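Local structure of arginine kinase (Anthopleura japonica, 4RF6) at residues A[44-47]-A[48-51]; A[91-94]-A[95-99]; A[408-411]-A[412-416]; A[443-446]-A[447-451]. The protein catalyses the reversible transfer of a phosphoryl group from ATP to L-arginine, giving N(omega)-phospho-L-arginine and ADP, with two phosphagen kinase units in one chain. All coordinates share one frame; numbering follows the deposited sequence.

Interaction 1. Residues A[44-47]-A[48-51]; sequences ESLK and NKKT
A type I beta turn runs from Leu46 to Lys49, with Lys47 and Asn48 at its corners, and carries the chain out of helix 40-46; the hydrogen bond from Lys49 N to Leu46 O (3.2 Å) closes it. Two waters brace the turn. Water 1 accepts from Asn48 N at 2.6 Å and donates to Ser45 O, bridging the carbonyl of Ser45 to the turn. Water 2 lies 2.7 Å from Leu46 O and 2.6 Å from Lys49 O and can donate to either.

Among the side chains, the extended Lys49 runs back beside the helix end, its CD 3.9 Å from Leu46 CD2, so the aliphatic part of the lysine lies against one methyl of the leucine. Its CE comes within 3.5 Å of Ser45 O. Lys47 and Asn48 lie side by side and point the same way, with Lys47 CG 3.9 Å from Asn48 OD1; chi1 of 68° sets Lys47 CG between its backbone N and carbonyl carbon, on the side where Asn48 OD1 lies.

The turn is a surface feature that starts the loop joining helix 40-46 to helix 57-66. Asn17 ND2 donates to Lys47 O from outside, while the side chain of Lys49 touches Leu84 and that of Thr51 touches Glu80, Ser81 and Leu84, all on helix 79-84.

Interaction 2. Residues A[91-94]-A[95-99]; sequences AIIE and DYHSP
Ile93 and His97, one turn apart, meet because chi1 of -75° in Ile93 turns CG2 anti to the backbone N, while chi1 of -70° in His97 sets its ring beside its own N; Ile93 CG2 and His97 CD2 end 4.1 Å apart. This is the C-terminal turn of helix 86-96 in the N-terminal part of the first phosphagen kinase unit, and His97 is the first residue to leave helical backbone angles. Its N still donates to Ile93 O at 2.8 Å, and the same oxygen lies at the edge of the imidazole, in its plane. Over one face of that ring sits Tyr96 CD1, 3.4 Å above the plane and over its centre, so the imidazole meets Tyr96 with a face and Ile93 O with its edge, while its NE2 bonds to Pro279 O.

Further back, Tyr96 N donates to Ile92 O, and Asp95 N to Ala91 O with a weak second bond to Ile92 O. The carboxylate of Asp95 is engaged by the hydroxyl of Tyr37, and Glu94 OE2 takes the N-H of Leu102. Ile92 packs on Val74, a residue assigned to substrate binding by similarity, which places this helix end beside the probable arginine site.

Past the helix, Asp95 O accepts two bonds from Ser98: one from its N at 3.1 Å and one from its OG at 3.0 Å, the hydroxyl oxygen lying in the carbonyl plane.

Interaction 3. Residues A[408-411]-A[412-416]; sequences SLYD and CINSG
Ile413 lies over the ring of Tyr410 three residues before it, its CD1 4.3 Å from the ring centroid and 7° off the ring normal, a CH-pi contact close to the middle of the face. Ile413 CG1, set by a chi1 of 74° between its backbone N and carbonyl carbon, carries CD1 there and itself comes within 4.1 Å of Tyr410 CD1. The other branch, CG2, turns instead to Leu409 and packs 4.1 Å from its CD1, so one isoleucine serves two side chains of the preceding turn. At the ring's edge, Asn414 OD1 approaches Tyr410 CE1, with the amide and ring planes 50° apart; this OD1 also takes a weak hydrogen bond from Arg370 NH2, and the ND2 of that amide bonds to Ala556 O.

These residues form the first turns of helix 409-418, begun by a capping box. Ser408, at the N-cap, accepts from Asp411 N through OG at 3.0 Å, and in return Ser408 N donates to Asp411 OD2 at 2.9 Å, the N-H approaching from above the carboxylate plane. The same carboxylate makes salt bridges to Arg370 through OD1 and to Arg125 through OD2, the latter from the first repeat. Along the backbone, Cys412 N donates to Ser408 O and Ile413 N to Leu409 O, while Leu409 and Ile413 also press on Leu440 of helix 438-448 and Cys412 packs on Phe441.

Interaction 4. Residues A[443-446]-A[447-451]; sequences KIVE and DYHSP
Val445 O lies at the edge of the His449 imidazole, in the ring plane and 3.4 Å from His449 CD2, while Tyr448 CD2 sits over one face, 3.5 Å above the ring plane, over its centre. In turn, His449 CD2 lies in plane at the edge of the Tyr448 ring, giving two adjacent aromatic groups in a face-to-edge relation. They close the C-terminal turn of helix 438-448, in the N-terminal part of the second phosphagen kinase unit; His449 is the first residue to leave helical angles. With chi1 of 165°, Val445 directs CG1 away from its own N, and this methyl reaches His449 CD2 at 4.1 Å.

The backbone bonds are uneven. Tyr448 N to Ile444 O is nearly straight at 175°, whereas those from Asp447 N to Lys443 O and to Ile444 O are both weak. Polar ends are engaged elsewhere: Asp447 OD2 takes a salt bridge from Lys388 and a bond with the Tyr389 hydroxyl, Glu446 OE2 accepts from Leu454 N, and His449 NE2 bonds to Pro631 O, linking the helix end to the catalytic half. Past the helix, Ser450 CB approaches Glu446 O at 3.5 Å.

How the interactions relate
Interactions 1 and 2 belong to the first repeat of the chain and interactions 3 and 4 to the second. Within each repeat the pair lies close in space without touching: nearest atoms about 10 Å apart for 1 and 2, about 7 Å for 3 and 4. Interactions 2 and 4 are the same helix end in the two repeats, with the sequence DYHSP and a cis proline, yet their centres are about 68 Å apart. Interaction 2 lies nearest the residues that, by similarity, probably bind the arginine substrate, the Ile92 side chain being about 4 Å from that of Val74; the side chain of Leu46 in interaction 1 is about 10 Å from that of Val74. Interaction 3 bears on the junction of the repeats, through Arg125 and Arg370.

Interaction 1. Residues A[44-47]-A[48-51]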
# COMPACT_ATOMS: atom_id res chain seq x y z
N GLU A 44 21.22 -47.68 0.72
CA GLU A 44 22.15 -48.68 0.19
C GLU A 44 22.19 -48.68 -1.33
O GLU A 44 23.26 -48.72 -1.94
CB GLU A 44 21.79 -50.08 0.70
CG GLU A 44 22.34 -50.43 2.08
CD GLU A 44 22.10 -51.88 2.46
OE1 GLU A 44 21.58 -52.65 1.62
OE2 GLU A 44 22.44 -52.26 3.61
N SER A 45 21.01 -48.62 -1.95
CA SER A 45 20.89 -48.69 -3.41
C SER A 45 21.52 -47.48 -4.12
O SER A 45 21.98 -47.60 -5.26
CB SER A 45 19.41 -48.80 -3.79
OG SER A 45 19.24 -48.73 -5.20
N LEU A 46 21.55 -46.34 -3.45
CA LEU A 46 21.89 -45.07 -4.10
C LEU A 46 23.17 -44.40 -3.59
O LEU A 46 23.64 -43.44 -4.19
CB LEU A 46 20.72 -44.09 -3.97
CG LEU A 46 19.40 -44.45 -4.65
CD1 LEU A 46 18.37 -43.37 -4.40
CD2 LEU A 46 19.61 -44.65 -6.14
N LYS A 47 23.74 -44.91 -2.50
CA LYS A 47 24.85 -44.21 -1.83
C LYS A 47 26.15 -44.09 -2.64
O LYS A 47 27.01 -43.27 -2.32
CB LYS A 47 25.15 -44.84 -0.47
CG LYS A 47 25.74 -46.24 -0.55
CD LYS A 47 25.86 -46.86 0.84
CE LYS A 47 26.71 -48.12 0.80
NZ LYS A 47 26.76 -48.78 2.13
N ASN A 48 26.29 -44.90 -3.70
CA ASN A 48 27.51 -44.88 -4.50
C ASN A 48 27.36 -44.22 -5.87
O ASN A 48 28.34 -44.08 -6.61
CB ASN A 48 28.08 -46.30 -4.66
CG ASN A 48 28.54 -46.89 -3.34
OD1 ASN A 48 29.16 -46.21 -2.52
ND2 ASN A 48 28.23 -48.17 -3.12
N LYS A 49 26.14 -43.80 -6.19
CA LYS A 49 25.86 -43.16 -7.47
C LYS A 49 26.19 -41.67 -7.44
O LYS A 49 25.95 -40.99 -6.44
CB LYS A 49 24.39 -43.35 -7.86
CG LYS A 49 23.94 -44.80 -7.84
CD LYS A 49 22.65 -45.00 -8.62
CE LYS A 49 22.22 -46.46 -8.60
NZ LYS A 49 20.98 -46.68 -9.40
N LYS A 50 26.73 -41.16 -8.55
CA LYS A 50 27.04 -39.73 -8.68
C LYS A 50 26.60 -39.20 -10.05
O LYS A 50 26.78 -39.87 -11.07
CB LYS A 50 28.54 -39.50 -8.49
CG LYS A 50 29.05 -39.91 -7.11
CD LYS A 50 30.53 -39.64 -6.94
CE LYS A 50 31.00 -40.17 -5.60
NZ LYS A 50 32.42 -40.60 -5.66
N THR A 51 26.04 -37.99 -10.06
CA THR A 51 25.64 -37.35 -11.31
C THR A 51 26.87 -36.83 -12.04
O THR A 51 27.99 -36.89 -11.50
CB THR A 51 24.66 -36.17 -11.05
OG1 THR A 51 25.38 -35.04 -10.54
CG2 THR A 51 23.58 -36.58 -10.06
O HOH W 1 25.03 -46.80 -4.85
O HOH W 2 25.33 -41.30 -3.97

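Interaction 2. Residues A[91-94]-A[95-99]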
# COMPACT_ATOMS: atom_id res chain seq x y z
N ALA A 91 9.12 -40.35 -4.48
CA ALA A 91 8.26 -40.54 -3.31
C ALA A 91 8.00 -39.21 -2.62
O ALA A 91 6.87 -38.89 -2.27
CB ALA A 91 8.90 -41.53 -2.36
N ILE A 92 9.07 -38.44 -2.43
CA ILE A 92 8.96 -37.13 -1.80
C ILE A 92 8.03 -36.21 -2.58
O ILE A 92 7.15 -35.56 -2.01
CB ILE A 92 10.35 -36.47 -1.65
CG1 ILE A 92 11.19 -37.23 -0.62
CG2 ILE A 92 10.21 -35.00 -1.25
CD1 ILE A 92 12.55 -36.62 -0.36
N ILE A 93 8.21 -36.16 -3.90
CA ILE A 93 7.40 -35.32 -4.76
C ILE A 93 5.92 -35.69 -4.67
O ILE A 93 5.07 -34.84 -4.40
CB ILE A 93 7.86 -35.39 -6.24
CG1 ILE A 93 9.15 -34.59 -6.44
CG2 ILE A 93 6.77 -34.87 -7.17
CD1 ILE A 93 10.02 -35.10 -7.60
N GLU A 94 5.61 -36.97 -4.90
CA GLU A 94 4.23 -37.42 -4.92
C GLU A 94 3.53 -37.31 -3.55
O GLU A 94 2.30 -37.28 -3.48
CB GLU A 94 4.11 -38.83 -5.51
CG GLU A 94 4.43 -38.90 -7.00
CD GLU A 94 4.15 -40.27 -7.61
OE1 GLU A 94 3.96 -41.23 -6.84
OE2 GLU A 94 4.11 -40.37 -8.85
N ASP A 95 4.32 -37.26 -2.48
CA ASP A 95 3.77 -36.98 -1.15
C ASP A 95 3.43 -35.50 -1.04
O ASP A 95 2.26 -35.14 -0.90
CB ASP A 95 4.78 -37.36 -0.06
CG ASP A 95 4.19 -37.30 1.35
OD1 ASP A 95 3.43 -36.36 1.67
OD2 ASP A 95 4.49 -38.21 2.15
N TYR A 96 4.46 -34.66 -1.08
CA TYR A 96 4.30 -33.21 -0.93
C TYR A 96 3.25 -32.65 -1.88
O TYR A 96 2.47 -31.78 -1.50
CB TYR A 96 5.63 -32.48 -1.16
CG TYR A 96 5.56 -30.97 -0.97
CD1 TYR A 96 5.15 -30.14 -2.01
CD2 TYR A 96 5.93 -30.38 0.23
CE1 TYR A 96 5.08 -28.76 -1.84
CE2 TYR A 96 5.88 -29.01 0.40
CZ TYR A 96 5.45 -28.20 -0.64
OH TYR A 96 5.40 -26.84 -0.48
N HIS A 97 3.25 -33.14 -3.12
CA HIS A 97 2.40 -32.58 -4.17
C HIS A 97 1.14 -33.40 -4.44
O HIS A 97 0.50 -33.23 -5.48
CB HIS A 97 3.20 -32.46 -5.47
CG HIS A 97 4.26 -31.40 -5.44
ND1 HIS A 97 3.98 -30.07 -5.70
CD2 HIS A 97 5.59 -31.47 -5.23
CE1 HIS A 97 5.10 -29.37 -5.61
NE2 HIS A 97 6.09 -30.20 -5.33
N SER A 98 0.77 -34.29 -3.51
CA SER A 98 -0.42 -35.12 -3.69
C SER A 98 -1.63 -34.22 -3.92
O SER A 98 -1.77 -33.18 -3.28
CB SER A 98 -0.63 -36.05 -2.49
OG SER A 98 -0.69 -35.32 -1.28
N PRO A 99 -2.54 -34.62 -4.83
CA PRO A 99 -2.61 -35.94 -5.46
C PRO A 99 -1.83 -36.07 -6.77
O PRO A 99 -2.13 -37.00 -7.52
CB PRO A 99 -4.10 -36.07 -5.75
CG PRO A 99 -4.49 -34.68 -6.13
CD PRO A 99 -3.63 -33.75 -5.29

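Interaction 3. Residues A[408-411]-A[412-416]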
# COMPACT_ATOMS: atom_id res chain seq x y z
N SER A 408 -22.51 4.42 -2.12
CA SER A 408 -23.85 4.32 -1.55
C SER A 408 -24.05 5.30 -0.40
O SER A 408 -23.09 5.92 0.07
CB SER A 408 -24.13 2.90 -1.06
OG SER A 408 -23.39 2.64 0.13
N LEU A 409 -25.29 5.44 0.04
CA LEU A 409 -25.58 6.23 1.23
C LEU A 409 -24.83 5.66 2.43
O LEU A 409 -24.28 6.40 3.24
CB LEU A 409 -27.08 6.22 1.54
CG LEU A 409 -27.47 6.97 2.81
CD1 LEU A 409 -27.30 8.46 2.61
CD2 LEU A 409 -28.90 6.65 3.24
N TYR A 410 -24.82 4.33 2.54
CA TYR A 410 -24.19 3.70 3.69
C TYR A 410 -22.69 3.93 3.69
O TYR A 410 -22.08 4.08 4.75
CB TYR A 410 -24.51 2.20 3.76
CG TYR A 410 -24.75 1.74 5.19
CD1 TYR A 410 -23.75 1.82 6.15
CD2 TYR A 410 -25.98 1.22 5.57
CE1 TYR A 410 -23.96 1.41 7.45
CE2 TYR A 410 -26.21 0.80 6.87
CZ TYR A 410 -25.20 0.89 7.80
OH TYR A 410 -25.42 0.48 9.09
N ASP A 411 -22.08 3.97 2.50
CA ASP A 411 -20.68 4.38 2.38
C ASP A 411 -20.49 5.74 3.05
O ASP A 411 -19.55 5.94 3.83
CB ASP A 411 -20.25 4.48 0.91
CG ASP A 411 -20.09 3.13 0.25
OD1 ASP A 411 -19.81 2.15 0.97
OD2 ASP A 411 -20.24 3.04 -0.99
N CYS A 412 -21.39 6.67 2.75
CA CYS A 412 -21.27 8.04 3.24
C CYS A 412 -21.44 8.16 4.75
O CYS A 412 -20.78 8.98 5.39
CB CYS A 412 -22.28 8.95 2.55
SG CYS A 412 -21.92 9.22 0.80
N ILE A 413 -22.33 7.35 5.32
CA ILE A 413 -22.66 7.48 6.73
C ILE A 413 -21.86 6.52 7.61
O ILE A 413 -21.93 6.59 8.84
CB ILE A 413 -24.17 7.25 6.97
CG1 ILE A 413 -24.50 5.76 6.85
CG2 ILE A 413 -24.99 8.09 5.98
CD1 ILE A 413 -25.92 5.42 7.25
N ASN A 414 -21.09 5.64 6.99
CA ASN A 414 -20.41 4.56 7.71
C ASN A 414 -19.59 5.01 8.92
O ASN A 414 -19.68 4.42 10.00
CB ASN A 414 -19.55 3.71 6.76
CG ASN A 414 -19.05 2.43 7.42
OD1 ASN A 414 -19.83 1.52 7.70
ND2 ASN A 414 -17.75 2.38 7.70
N SER A 415 -18.79 6.06 8.76
CA SER A 415 -17.95 6.53 9.85
C SER A 415 -18.76 7.00 11.06
O SER A 415 -18.32 6.86 12.20
CB SER A 415 -17.03 7.65 9.38
OG SER A 415 -16.01 7.90 10.33
N GLY A 416 -19.94 7.56 10.80
CA GLY A 416 -20.81 8.01 11.88
C GLY A 416 -21.57 6.86 12.51
O GLY A 416 -22.00 6.94 13.66

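Interaction 4. Residues A[443-446]-A[447-451]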
# COMPACT_ATOMS: atom_id res chain seq x y z
N LYS A 443 -29.00 19.09 4.78
CA LYS A 443 -29.31 19.34 6.18
C LYS A 443 -28.06 19.42 7.04
O LYS A 443 -27.98 20.23 7.97
CB LYS A 443 -30.26 18.25 6.72
CG LYS A 443 -31.67 18.35 6.16
CD LYS A 443 -32.54 17.16 6.57
CE LYS A 443 -33.92 17.22 5.89
NZ LYS A 443 -33.83 17.08 4.40
N ILE A 444 -27.07 18.58 6.75
CA ILE A 444 -25.81 18.60 7.50
C ILE A 444 -24.97 19.82 7.14
O ILE A 444 -24.39 20.45 8.02
CB ILE A 444 -25.02 17.29 7.32
CG1 ILE A 444 -25.67 16.18 8.14
CG2 ILE A 444 -23.59 17.45 7.78
CD1 ILE A 444 -25.65 14.86 7.45
N VAL A 445 -24.91 20.15 5.85
CA VAL A 445 -24.18 21.34 5.42
C VAL A 445 -24.74 22.61 6.07
O VAL A 445 -23.99 23.43 6.61
CB VAL A 445 -24.21 21.51 3.89
CG1 VAL A 445 -23.79 22.92 3.50
CG2 VAL A 445 -23.32 20.48 3.23
N GLU A 446 -26.06 22.76 6.02
CA GLU A 446 -26.71 23.97 6.53
C GLU A 446 -26.73 24.01 8.06
O GLU A 446 -26.92 25.06 8.66
CB GLU A 446 -28.12 24.13 5.95
CG GLU A 446 -28.13 24.47 4.46
CD GLU A 446 -29.54 24.74 3.92
OE1 GLU A 446 -30.52 24.39 4.61
OE2 GLU A 446 -29.64 25.31 2.81
N ASP A 447 -26.54 22.85 8.69
CA ASP A 447 -26.45 22.82 10.14
C ASP A 447 -25.05 23.26 10.57
O ASP A 447 -24.91 24.22 11.34
CB ASP A 447 -26.76 21.42 10.68
CG ASP A 447 -26.96 21.39 12.19
OD1 ASP A 447 -26.07 21.87 12.93
OD2 ASP A 447 -28.02 20.90 12.63
N TYR A 448 -24.03 22.58 10.07
CA TYR A 448 -22.66 22.89 10.47
C TYR A 448 -22.24 24.28 10.00
O TYR A 448 -21.49 24.96 10.69
CB TYR A 448 -21.66 21.84 9.94
CG TYR A 448 -20.23 22.18 10.32
CD1 TYR A 448 -19.71 21.79 11.55
CD2 TYR A 448 -19.41 22.92 9.46
CE1 TYR A 448 -18.41 22.11 11.91
CE2 TYR A 448 -18.11 23.24 9.81
CZ TYR A 448 -17.61 22.83 11.04
OH TYR A 448 -16.32 23.14 11.40
N HIS A 449 -22.71 24.68 8.82
CA HIS A 449 -22.30 25.96 8.26
C HIS A 449 -23.36 27.05 8.45
O HIS A 449 -23.34 28.06 7.75
CB HIS A 449 -21.95 25.83 6.77
CG HIS A 449 -20.75 24.97 6.50
ND1 HIS A 449 -19.46 25.44 6.64
CD2 HIS A 449 -20.65 23.69 6.09
CE1 HIS A 449 -18.61 24.47 6.33
NE2 HIS A 449 -19.31 23.40 5.99
N SER A 450 -24.27 26.81 9.39
CA SER A 450 -25.24 27.83 9.80
C SER A 450 -24.49 29.14 10.04
O SER A 450 -23.44 29.13 10.68
CB SER A 450 -25.97 27.39 11.07
OG SER A 450 -26.93 28.34 11.48
N PRO A 451 -25.01 30.27 9.53
CA PRO A 451 -26.32 30.51 8.92
C PRO A 451 -26.39 30.36 7.39
O PRO A 451 -27.42 30.73 6.83
CB PRO A 451 -26.57 31.97 9.28
CG PRO A 451 -25.21 32.58 9.20
CD PRO A 451 -24.23 31.52 9.65